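Local coordinates for protein 5-carboxyvanillate decarboxylase (Sphingomonas paucimobilis, PDB 4L6D) that probably decarboxylates 5-carboxyvanillate to vanillate at a manganese centre inside an amidohydrolase-type barrel, at residues T57-A62 / I296-Q301; L141-H146 / L150-P155; F156-F161 / F215-R220. All blocks are in the same frame, centred on the assembly; numbering follows the deposited sequence.

Contact 1: T57-A62 / I296-Q301; sequences TGERLA and IDYPYQ. With MN (manganese (II) ion), chain I; VNL (4-hydroxy-3-methoxybenzoate), chain J.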
loop_
_atom_site.group_PDB
_atom_site.type_symbol
_atom_site.label_atom_id
_atom_site.label_comp_id
_atom_site.label_asym_id
_atom_site.label_seq_id
_atom_site.Cartn_x
_atom_site.Cartn_y
_atom_site.Cartn_z
ATOM N N THR A 57 -8.317 -27.763 -19.951
ATOM C CA THR A 57 -8.023 -29.200 -19.924
ATOM C C THR A 57 -6.768 -29.631 -20.697
ATOM O O THR A 57 -6.463 -30.823 -20.749
ATOM C CB THR A 57 -9.224 -30.017 -20.448
ATOM O OG1 THR A 57 -9.514 -29.631 -21.796
ATOM C CG2 THR A 57 -10.452 -29.768 -19.586
ATOM N N GLY A 58 -6.052 -28.679 -21.294
ATOM C CA GLY A 58 -4.821 -28.963 -22.017
ATOM C C GLY A 58 -3.577 -28.669 -21.187
ATOM O O GLY A 58 -3.300 -29.387 -20.225
ATOM N N GLU A 59 -2.839 -27.623 -21.558
ATOM C CA GLU A 59 -1.633 -27.217 -20.837
ATOM C C GLU A 59 -1.891 -27.074 -19.333
ATOM O O GLU A 59 -1.092 -27.533 -18.511
ATOM C CB GLU A 59 -1.076 -25.903 -21.407
ATOM C CG GLU A 59 0.106 -25.300 -20.620
ATOM C CD GLU A 59 0.476 -23.889 -21.083
ATOM O OE1 GLU A 59 -0.071 -23.428 -22.109
ATOM O OE2 GLU A 59 1.309 -23.235 -20.413
ATOM N N ARG A 60 -3.015 -26.456 -18.974
ATOM C CA ARG A 60 -3.288 -26.158 -17.571
ATOM C C ARG A 60 -3.371 -27.443 -16.745
ATOM O O ARG A 60 -2.747 -27.556 -15.691
ATOM C CB ARG A 60 -4.575 -25.338 -17.427
ATOM C CG ARG A 60 -4.895 -24.927 -15.994
ATOM C CD ARG A 60 -6.317 -24.388 -15.875
ATOM N NE ARG A 60 -6.572 -23.256 -16.766
ATOM C CZ ARG A 60 -6.684 -21.988 -16.378
ATOM N NH1 ARG A 60 -6.577 -21.645 -15.091
ATOM N NH2 ARG A 60 -6.922 -21.053 -17.290
ATOM N N LEU A 61 -4.147 -28.407 -17.220
ATOM C CA LEU A 61 -4.280 -29.663 -16.489
ATOM C C LEU A 61 -2.964 -30.456 -16.493
ATOM O O LEU A 61 -2.614 -31.083 -15.491
ATOM C CB LEU A 61 -5.417 -30.496 -17.078
ATOM C CG LEU A 61 -5.896 -31.693 -16.265
ATOM C CD1 LEU A 61 -6.327 -31.286 -14.860
ATOM C CD2 LEU A 61 -7.048 -32.356 -17.010
ATOM N N ALA A 62 -2.242 -30.429 -17.610
ATOM C CA ALA A 62 -0.952 -31.114 -17.672
ATOM C C ALA A 62 0.006 -30.555 -16.619
ATOM O O ALA A 62 0.725 -31.308 -15.958
ATOM C CB ALA A 62 -0.342 -31.009 -19.076
ATOM N N ILE A 296 -1.911 -19.506 -7.134
ATOM C CA ILE A 296 -0.815 -19.435 -8.094
ATOM C C ILE A 296 -0.840 -18.126 -8.877
ATOM O O ILE A 296 0.217 -17.547 -9.148
ATOM C CB ILE A 296 -0.848 -20.610 -9.090
ATOM C CG1 ILE A 296 -0.793 -21.951 -8.353
ATOM C CG2 ILE A 296 0.292 -20.478 -10.104
ATOM C CD1 ILE A 296 -1.213 -23.114 -9.227
ATOM N N ASP A 297 -2.042 -17.662 -9.228
ATOM C CA ASP A 297 -2.229 -16.603 -10.225
ATOM C C ASP A 297 -1.856 -17.080 -11.640
ATOM O O ASP A 297 -1.335 -16.309 -12.450
ATOM C CB ASP A 297 -1.461 -15.316 -9.862
ATOM C CG ASP A 297 -2.318 -14.072 -9.977
ATOM O OD1 ASP A 297 -3.338 -14.111 -10.691
ATOM O OD2 ASP A 297 -1.960 -13.045 -9.359
ATOM N N TYR A 298 -2.133 -18.349 -11.937
ATOM C CA TYR A 298 -1.969 -18.892 -13.281
ATOM C C TYR A 298 -3.060 -18.278 -14.183
ATOM O O TYR A 298 -4.168 -18.046 -13.715
ATOM C CB TYR A 298 -2.112 -20.417 -13.215
ATOM C CG TYR A 298 -1.921 -21.098 -14.545
ATOM C CD1 TYR A 298 -0.659 -21.488 -14.966
ATOM C CD2 TYR A 298 -3.003 -21.333 -15.395
ATOM C CE1 TYR A 298 -0.474 -22.101 -16.186
ATOM C CE2 TYR A 298 -2.827 -21.943 -16.616
ATOM C CZ TYR A 298 -1.558 -22.334 -17.005
ATOM O OH TYR A 298 -1.353 -22.939 -18.224
ATOM N N PRO A 299 -2.765 -18.007 -15.473
ATOM C CA PRO A 299 -1.531 -18.249 -16.230
ATOM C C PRO A 299 -0.559 -17.082 -16.209
ATOM O O PRO A 299 0.433 -17.088 -16.949
ATOM C CB PRO A 299 -2.055 -18.458 -17.651
ATOM C CG PRO A 299 -3.211 -17.518 -17.740
ATOM C CD PRO A 299 -3.866 -17.577 -16.360
ATOM N N TYR A 300 -0.834 -16.092 -15.375
ATOM C CA TYR A 300 0.038 -14.927 -15.289
ATOM C C TYR A 300 1.343 -15.233 -14.551
ATOM O O TYR A 300 2.340 -14.526 -14.717
ATOM C CB TYR A 300 -0.722 -13.766 -14.650
ATOM C CG TYR A 300 -1.951 -13.355 -15.455
ATOM C CD1 TYR A 300 -1.821 -12.629 -16.640
ATOM C CD2 TYR A 300 -3.233 -13.718 -15.050
ATOM C CE1 TYR A 300 -2.938 -12.262 -17.394
ATOM C CE2 TYR A 300 -4.357 -13.352 -15.796
ATOM C CZ TYR A 300 -4.204 -12.624 -16.962
ATOM O OH TYR A 300 -5.302 -12.254 -17.706
ATOM N N GLN A 301 1.323 -16.282 -13.729
ATOM C CA GLN A 301 2.519 -16.810 -13.079
ATOM C C GLN A 301 2.559 -18.322 -13.258
ATOM O O GLN A 301 1.517 -18.954 -13.443
ATOM C CB GLN A 301 2.538 -16.459 -11.595
ATOM C CG GLN A 301 2.607 -14.967 -11.372
ATOM C CD GLN A 301 3.166 -14.583 -10.017
ATOM O OE1 GLN A 301 2.936 -13.480 -9.556
ATOM N NE2 GLN A 301 3.947 -15.469 -9.408
HETATM MN MN MN I . -4.922 -12.732 -10.746
HETATM C C1 VNL J . -1.581 -9.943 -14.710
HETATM C CO1 VNL J . -1.235 -10.660 -13.556
HETATM C CO2 VNL J . -2.929 -9.759 -15.078
HETATM C CM1 VNL J . -2.238 -11.221 -12.744
HETATM C CM2 VNL J . -3.938 -10.295 -14.281
HETATM O OM VNL J . -5.274 -10.168 -14.557
HETATM C CZ VNL J . -3.582 -11.056 -13.079
HETATM C CC VNL J . -0.490 -9.386 -15.586
HETATM C CV VNL J . -5.709 -9.425 -15.712
HETATM O O1 VNL J . 0.700 -9.779 -15.455
HETATM O O2 VNL J . -0.807 -8.576 -16.490
HETATM O O3 VNL J . -4.581 -11.821 -12.545
HETATM O O HOH W 1 -6.108 -14.443 -11.436
#
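Arg-60 and Tyr-298 both hold CG anti to the backbone N (chi1 -177° and -178°), which lets the two side chains meet. The arginine chain then bends at chi3 and brings its guanidinium to the rim of the tyrosine ring. The two planes stand 72° apart. Tyr-298 CE2 lies 3.8 Å above the guanidinium plane of Arg-60, over its centre. Seen from the ring, Arg-60 CZ sits at the edge and in plane. Arg-60 NH2 donates to the backbone oxygen of Ala-10, on strand 5-11. The aliphatic part joins in, with Arg-60 CG 3.7 Å from Tyr-298 CE2. Pro-299, which follows a cis peptide bond, lays its CB over one face of the tyrosine ring. At the outer end, Glu-59 OE2 is 3.5 Å from Tyr-298 OH, and this carboxylate forms a salt bridge with Arg-52.

The loop 296-301 follows the last barrel strand, 292-293, and lines the active site. Asp-297 OD1 binds the manganese ion at 2.1 Å, together with Glu-8, His-174 and a water. The phenolic O3 of the bound vanillate is 2.0 Å from the manganese. Tyr-300 places its ring flat against the ligand, whose CM2 is 3.4 Å above the centre of the Tyr-300 ring.

Beside Tyr-298, the guanidinium of Arg-60 meets ring C-H groups and not the pi face, so this is no face-on cation-pi pair. At the metal, the bond to manganese probably favours the ionised form of the vanillate phenol.

Contact 2: L141-H146 / L150-P155; sequences LVINSH and LYYDDP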
loop_
_atom_site.group_PDB
_atom_site.type_symbol
_atom_site.label_atom_id
_atom_site.label_comp_id
_atom_site.label_asym_id
_atom_site.label_seq_id
_atom_site.Cartn_x
_atom_site.Cartn_y
_atom_site.Cartn_z
ATOM N N LEU A 141 -17.857 -16.020 -5.617
ATOM C CA LEU A 141 -17.972 -14.926 -6.582
ATOM C C LEU A 141 -16.639 -14.225 -6.768
ATOM O O LEU A 141 -15.776 -14.267 -5.891
ATOM C CB LEU A 141 -19.004 -13.910 -6.095
ATOM C CG LEU A 141 -20.437 -14.410 -5.958
ATOM C CD1 LEU A 141 -21.244 -13.452 -5.077
ATOM C CD2 LEU A 141 -21.116 -14.602 -7.305
ATOM N N VAL A 142 -16.479 -13.559 -7.909
ATOM C CA VAL A 142 -15.295 -12.742 -8.167
ATOM C C VAL A 142 -15.719 -11.446 -8.838
ATOM O O VAL A 142 -16.636 -11.421 -9.670
ATOM C CB VAL A 142 -14.244 -13.491 -9.035
ATOM C CG1 VAL A 142 -14.819 -13.887 -10.394
ATOM C CG2 VAL A 142 -12.970 -12.655 -9.222
ATOM N N ILE A 143 -15.067 -10.367 -8.439
ATOM C CA ILE A 143 -15.237 -9.073 -9.082
ATOM C C ILE A 143 -13.865 -8.386 -9.063
ATOM O O ILE A 143 -13.040 -8.668 -8.189
ATOM C CB ILE A 143 -16.343 -8.229 -8.385
ATOM C CG1 ILE A 143 -16.927 -7.195 -9.358
ATOM C CG2 ILE A 143 -15.813 -7.573 -7.115
ATOM C CD1 ILE A 143 -17.711 -7.826 -10.535
ATOM N N ASN A 144 -13.611 -7.504 -10.024
ATOM C CA ASN A 144 -12.288 -6.892 -10.173
ATOM C C ASN A 144 -12.258 -5.436 -9.753
ATOM O O ASN A 144 -12.577 -4.552 -10.542
ATOM C CB ASN A 144 -11.797 -7.055 -11.610
ATOM C CG ASN A 144 -11.914 -8.480 -12.071
ATOM O OD1 ASN A 144 -11.128 -9.337 -11.652
ATOM N ND2 ASN A 144 -12.935 -8.773 -12.875
ATOM N N SER A 145 -11.851 -5.211 -8.508
ATOM C CA SER A 145 -11.913 -3.920 -7.833
ATOM C C SER A 145 -13.038 -3.009 -8.353
ATOM O O SER A 145 -14.182 -3.445 -8.392
ATOM C CB SER A 145 -10.546 -3.242 -7.800
ATOM O OG SER A 145 -10.515 -2.303 -6.744
ATOM N N HIS A 146 -12.723 -1.793 -8.789
ATOM C CA HIS A 146 -13.744 -0.780 -9.051
ATOM C C HIS A 146 -14.688 -1.107 -10.203
ATOM O O HIS A 146 -14.360 -1.883 -11.091
ATOM C CB HIS A 146 -13.099 0.592 -9.296
ATOM C CG HIS A 146 -12.588 0.796 -10.690
ATOM N ND1 HIS A 146 -13.387 1.260 -11.717
ATOM C CD2 HIS A 146 -11.359 0.608 -11.227
ATOM C CE1 HIS A 146 -12.668 1.355 -12.823
ATOM N NE2 HIS A 146 -11.436 0.959 -12.555
ATOM N N LEU A 150 -15.965 3.837 -9.329
ATOM C CA LEU A 150 -16.507 3.958 -7.984
ATOM C C LEU A 150 -16.050 2.759 -7.185
ATOM O O LEU A 150 -15.860 1.668 -7.734
ATOM C CB LEU A 150 -18.031 3.970 -8.017
ATOM C CG LEU A 150 -18.681 5.097 -8.798
ATOM C CD1 LEU A 150 -20.173 4.861 -8.880
ATOM C CD2 LEU A 150 -18.377 6.422 -8.139
ATOM N N TYR A 151 -15.905 2.958 -5.874
ATOM C CA TYR A 151 -15.501 1.896 -4.968
ATOM C C TYR A 151 -16.704 1.353 -4.197
ATOM O O TYR A 151 -17.794 1.933 -4.252
ATOM C CB TYR A 151 -14.389 2.399 -4.044
ATOM C CG TYR A 151 -13.146 2.727 -4.836
ATOM C CD1 TYR A 151 -12.393 1.712 -5.412
ATOM C CD2 TYR A 151 -12.739 4.040 -5.034
ATOM C CE1 TYR A 151 -11.261 1.993 -6.170
ATOM C CE2 TYR A 151 -11.601 4.336 -5.794
ATOM C CZ TYR A 151 -10.866 3.306 -6.349
ATOM O OH TYR A 151 -9.738 3.594 -7.101
ATOM N N TYR A 152 -16.505 0.245 -3.485
ATOM C CA TYR A 152 -17.645 -0.517 -2.968
ATOM C C TYR A 152 -18.187 -0.022 -1.631
ATOM O O TYR A 152 -19.042 -0.671 -1.030
ATOM C CB TYR A 152 -17.375 -2.031 -2.982
ATOM C CG TYR A 152 -17.228 -2.526 -4.403
ATOM C CD1 TYR A 152 -18.153 -2.156 -5.378
ATOM C CD2 TYR A 152 -16.136 -3.289 -4.787
ATOM C CE1 TYR A 152 -18.008 -2.562 -6.691
ATOM C CE2 TYR A 152 -15.990 -3.717 -6.095
ATOM C CZ TYR A 152 -16.923 -3.341 -7.042
ATOM O OH TYR A 152 -16.783 -3.740 -8.356
ATOM N N ASP A 153 -17.705 1.140 -1.195
ATOM C CA ASP A 153 -18.386 1.901 -0.150
ATOM C C ASP A 153 -19.610 2.639 -0.693
ATOM O O ASP A 153 -20.475 3.046 0.068
ATOM C CB ASP A 153 -17.436 2.911 0.504
ATOM C CG ASP A 153 -16.866 3.921 -0.484
ATOM O OD1 ASP A 153 -16.262 3.496 -1.491
ATOM O OD2 ASP A 153 -16.997 5.143 -0.233
ATOM N N ASP A 154 -19.688 2.827 -2.007
ATOM C CA ASP A 154 -20.761 3.632 -2.576
ATOM C C ASP A 154 -22.100 2.904 -2.416
ATOM O O ASP A 154 -22.207 1.729 -2.764
ATOM C CB ASP A 154 -20.472 3.921 -4.051
ATOM C CG ASP A 154 -21.360 5.016 -4.621
ATOM O OD1 ASP A 154 -22.600 4.923 -4.511
ATOM O OD2 ASP A 154 -20.804 5.989 -5.172
ATOM N N PRO A 155 -23.113 3.595 -1.867
ATOM C CA PRO A 155 -24.436 2.998 -1.658
ATOM C C PRO A 155 -25.098 2.499 -2.938
ATOM O O PRO A 155 -26.018 1.684 -2.860
ATOM C CB PRO A 155 -25.244 4.152 -1.058
ATOM C CG PRO A 155 -24.202 4.944 -0.307
ATOM C CD PRO A 155 -23.008 4.921 -1.234
#
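Tyr-152 OH reaches the backbone oxygen of Ser-145, with OH and O 2.6 Å apart. The hydrogen bond is weak, and its proton is not settled, because the hydroxyl also bonds to Thr-147 OG1. The carbonyl lies oblique to the ring, and Ser-145 O is 2.9 Å from Tyr-152 CE2. Ile-143 crosses the same end of the tyrosine with two branches. Its CG1 is 3.6 Å from Tyr-152 OH, and its CG2 is 4.0 Å from Tyr-152 CE2.

A second group forms around His-146. Its CB rests 3.3 Å from Leu-150 O and 3.9 Å from Tyr-151 CE1. CG sits between the backbone N and the carbonyl carbon (chi1 82°), and the imidazole leads away from 150-155. There ND1 bonds to the backbone N of Asp-149. Ser-145 OG comes to the edge of the Tyr-151 ring, near its plane.

This is a beta-to-alpha connection of the TIM barrel. Strand 140-144 ends, the chain loops back over its last residues, and helix 158-167 follows. The loop leaves the strand at its C-terminal end, the end where the active site of an amidohydrolase barrel lies. Ser-145 is about 11 Å from the manganese, measured from its side chain.

Farther out, one carboxylate ties the two segments together. Glu-201, on helix 197-211, takes Ser-145 OG with one oxygen and Tyr-151 OH with the other. A type I turn runs from Tyr-151 to Asp-154, closed by Asp-154 N to Tyr-151 O at 3.1 Å. Asp-153, within this turn, pairs with Arg-208 and also bonds to Tyr-189 OH of the second subunit.

Contact 3: F156-F161 / F215-R220; sequences FFHPVF and FDRFPR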
loop_
_atom_site.group_PDB
_atom_site.type_symbol
_atom_site.label_atom_id
_atom_site.label_comp_id
_atom_site.label_asym_id
_atom_site.label_seq_id
_atom_site.Cartn_x
_atom_site.Cartn_y
_atom_site.Cartn_z
ATOM N N PHE A 156 -24.636 2.967 -4.092
ATOM C CA PHE A 156 -25.114 2.446 -5.367
ATOM C C PHE A 156 -25.023 0.922 -5.430
ATOM O O PHE A 156 -25.878 0.263 -6.036
ATOM C CB PHE A 156 -24.319 3.076 -6.510
ATOM C CG PHE A 156 -24.724 2.605 -7.880
ATOM C CD1 PHE A 156 -25.922 3.013 -8.449
ATOM C CD2 PHE A 156 -23.884 1.789 -8.611
ATOM C CE1 PHE A 156 -26.286 2.584 -9.724
ATOM C CE2 PHE A 156 -24.242 1.362 -9.883
ATOM C CZ PHE A 156 -25.433 1.768 -10.437
ATOM N N PHE A 157 -24.003 0.362 -4.787
ATOM C CA PHE A 157 -23.767 -1.073 -4.853
ATOM C C PHE A 157 -24.391 -1.841 -3.690
ATOM O O PHE A 157 -24.205 -3.056 -3.596
ATOM C CB PHE A 157 -22.265 -1.385 -4.919
ATOM C CG PHE A 157 -21.553 -0.727 -6.073
ATOM C CD1 PHE A 157 -21.792 -1.126 -7.381
ATOM C CD2 PHE A 157 -20.624 0.283 -5.842
ATOM C CE1 PHE A 157 -21.124 -0.530 -8.447
ATOM C CE2 PHE A 157 -19.943 0.887 -6.899
ATOM C CZ PHE A 157 -20.193 0.480 -8.205
ATOM N N HIS A 158 -25.128 -1.162 -2.814
ATOM C CA HIS A 158 -25.759 -1.874 -1.700
ATOM C C HIS A 158 -26.580 -3.098 -2.135
ATOM O O HIS A 158 -26.466 -4.143 -1.511
ATOM C CB HIS A 158 -26.585 -0.941 -0.808
ATOM C CG HIS A 158 -25.752 -0.089 0.095
ATOM N ND1 HIS A 158 -26.293 0.886 0.907
ATOM C CD2 HIS A 158 -24.416 -0.065 0.316
ATOM C CE1 HIS A 158 -25.323 1.474 1.586
ATOM N NE2 HIS A 158 -24.177 0.917 1.247
ATOM N N PRO A 159 -27.379 -2.992 -3.220
ATOM C CA PRO A 159 -28.127 -4.198 -3.610
ATOM C C PRO A 159 -27.240 -5.387 -3.980
ATOM O O PRO A 159 -27.651 -6.531 -3.795
ATOM C CB PRO A 159 -28.928 -3.730 -4.832
ATOM C CG PRO A 159 -29.116 -2.270 -4.600
ATOM C CD PRO A 159 -27.818 -1.810 -3.990
ATOM N N VAL A 160 -26.046 -5.129 -4.498
ATOM C CA VAL A 160 -25.107 -6.208 -4.780
ATOM C C VAL A 160 -24.681 -6.905 -3.495
ATOM O O VAL A 160 -24.754 -8.132 -3.378
ATOM C CB VAL A 160 -23.858 -5.661 -5.498
ATOM C CG1 VAL A 160 -22.728 -6.682 -5.514
ATOM C CG2 VAL A 160 -24.235 -5.209 -6.904
ATOM N N PHE A 161 -24.249 -6.113 -2.519
ATOM C CA PHE A 161 -23.728 -6.690 -1.279
ATOM C C PHE A 161 -24.816 -7.329 -0.430
ATOM O O PHE A 161 -24.560 -8.312 0.248
ATOM C CB PHE A 161 -22.870 -5.673 -0.517
ATOM C CG PHE A 161 -21.599 -5.387 -1.224
ATOM C CD1 PHE A 161 -20.571 -6.306 -1.198
ATOM C CD2 PHE A 161 -21.482 -4.264 -2.025
ATOM C CE1 PHE A 161 -19.403 -6.079 -1.905
ATOM C CE2 PHE A 161 -20.327 -4.034 -2.746
ATOM C CZ PHE A 161 -19.288 -4.941 -2.691
ATOM N N PHE A 215 -19.395 -3.326 6.579
ATOM C CA PHE A 215 -19.482 -4.574 7.332
ATOM C C PHE A 215 -20.308 -4.510 8.613
ATOM O O PHE A 215 -20.545 -5.539 9.236
ATOM C CB PHE A 215 -18.095 -5.176 7.538
ATOM C CG PHE A 215 -17.360 -5.372 6.240
ATOM C CD1 PHE A 215 -17.657 -6.450 5.425
ATOM C CD2 PHE A 215 -16.420 -4.432 5.804
ATOM C CE1 PHE A 215 -16.997 -6.620 4.195
ATOM C CE2 PHE A 215 -15.763 -4.596 4.592
ATOM C CZ PHE A 215 -16.054 -5.690 3.789
ATOM N N ASP A 216 -20.763 -3.316 8.996
ATOM C CA ASP A 216 -21.827 -3.229 9.995
ATOM C C ASP A 216 -23.177 -3.402 9.302
ATOM O O ASP A 216 -24.109 -3.968 9.876
ATOM C CB ASP A 216 -21.789 -1.909 10.766
ATOM C CG ASP A 216 -20.685 -1.877 11.808
ATOM O OD1 ASP A 216 -20.118 -2.948 12.146
ATOM O OD2 ASP A 216 -20.397 -0.770 12.300
ATOM N N ARG A 217 -23.284 -2.915 8.071
ATOM C CA ARG A 217 -24.520 -3.064 7.308
ATOM C C ARG A 217 -24.718 -4.513 6.866
ATOM O O ARG A 217 -25.835 -5.029 6.903
ATOM C CB ARG A 217 -24.500 -2.140 6.091
ATOM C CG ARG A 217 -25.782 -2.132 5.285
ATOM C CD ARG A 217 -25.676 -1.155 4.126
ATOM N NE ARG A 217 -25.795 0.233 4.562
ATOM C CZ ARG A 217 -26.951 0.888 4.647
ATOM N NH1 ARG A 217 -28.088 0.279 4.333
ATOM N NH2 ARG A 217 -26.969 2.149 5.052
ATOM N N PHE A 218 -23.631 -5.161 6.451
ATOM C CA PHE A 218 -23.680 -6.551 5.988
ATOM C C PHE A 218 -22.630 -7.383 6.718
ATOM O O PHE A 218 -21.584 -7.729 6.148
ATOM C CB PHE A 218 -23.436 -6.636 4.477
ATOM C CG PHE A 218 -24.333 -5.750 3.651
ATOM C CD1 PHE A 218 -25.682 -6.033 3.507
ATOM C CD2 PHE A 218 -23.809 -4.650 2.992
ATOM C CE1 PHE A 218 -26.504 -5.210 2.734
ATOM C CE2 PHE A 218 -24.619 -3.832 2.217
ATOM C CZ PHE A 218 -25.973 -4.119 2.083
ATOM N N PRO A 219 -22.893 -7.687 7.996
ATOM C CA PRO A 219 -21.862 -8.292 8.846
ATOM C C PRO A 219 -21.503 -9.720 8.480
ATOM O O PRO A 219 -20.481 -10.196 8.954
ATOM C CB PRO A 219 -22.483 -8.233 10.249
ATOM C CG PRO A 219 -23.967 -8.212 10.007
ATOM C CD PRO A 219 -24.118 -7.373 8.751
ATOM N N ARG A 220 -22.308 -10.394 7.656
ATOM C CA ARG A 220 -21.968 -11.762 7.259
ATOM C C ARG A 220 -21.258 -11.859 5.908
ATOM O O ARG A 220 -21.039 -12.957 5.412
ATOM C CB ARG A 220 -23.207 -12.658 7.229
ATOM C CG ARG A 220 -23.897 -12.789 8.570
ATOM C CD ARG A 220 -23.200 -13.801 9.457
ATOM N NE ARG A 220 -23.198 -15.155 8.904
ATOM C CZ ARG A 220 -24.215 -16.010 8.979
ATOM N NH1 ARG A 220 -25.350 -15.661 9.569
ATOM N NH2 ARG A 220 -24.099 -17.220 8.451
#
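Arg-217 lays its side chain across the ring of His-158 and joins two outer helices of the TIM barrel. Helix 158-167 follows strand 140-144, and the short helix 214-217 precedes strand 223-225. From the backbone, Arg-217 CB points toward 156-161. Arg-217 CG covers the centre of one face of its neighbour Phe-218, 3.6 Å above the plane of that ring. Arg-217 CD then sits over the face of the imidazole, 3.8 Å from the His-158 centroid, as a CH-pi contact. The chain bends here (chi3 -75°), which carries the guanidinium on over the rim of the ring. Arg-217 NE is 3.3 Å from His-158 CE1, and Arg-217 CZ is 3.5 Å from that same carbon. At the tip, Arg-217 NH1 lies 3.9 Å from His-158 ND1. The guanidinium and imidazole planes are 24° apart, with His-158 CE1 over one face of the guanidinium, toward its rim.

Phe-218 uses the imidazole differently. It turns its edge to the face of His-158 in a T-shaped pair, with centroids 5.9 Å apart and planes at 77°. With an alanine in place of His-158, Arg-217 CD would probably lose the face it rests on, and the edge of Phe-218 its aromatic partner.

Phe-218 is the first residue to leave the helix, and its ring lies between Arg-217 CG on one face and the Phe-161 carbonyl carbon on the other. Phe-218 CZ is 3.6 Å from His-158 O, and Phe-218 CE2 is 3.7 Å from Phe-161 CB.

All three contacts belong to one barrel of eight parallel strands. Contact 1 joins helix 59-67 to the loop after the last strand, so it links early and late parts of the chain and encloses the other two in sequence. Contact 2 closes before contact 3 opens. These two lie about 11 Å apart between centres, and they touch. Tyr-152 CB meets Phe-161 CZ at 3.5 Å, just where strand 140-144 passes through its loop into helix 158-167. Contact 1 sits on the opposite side of the chain's centre, its centre about 27 Å from that of contact 2 and about 34 Å from that of contact 3. It carries metal and ligand residues, while contact 3 fastens outer helices. Contacts 1 and 2 also reach the second subunit.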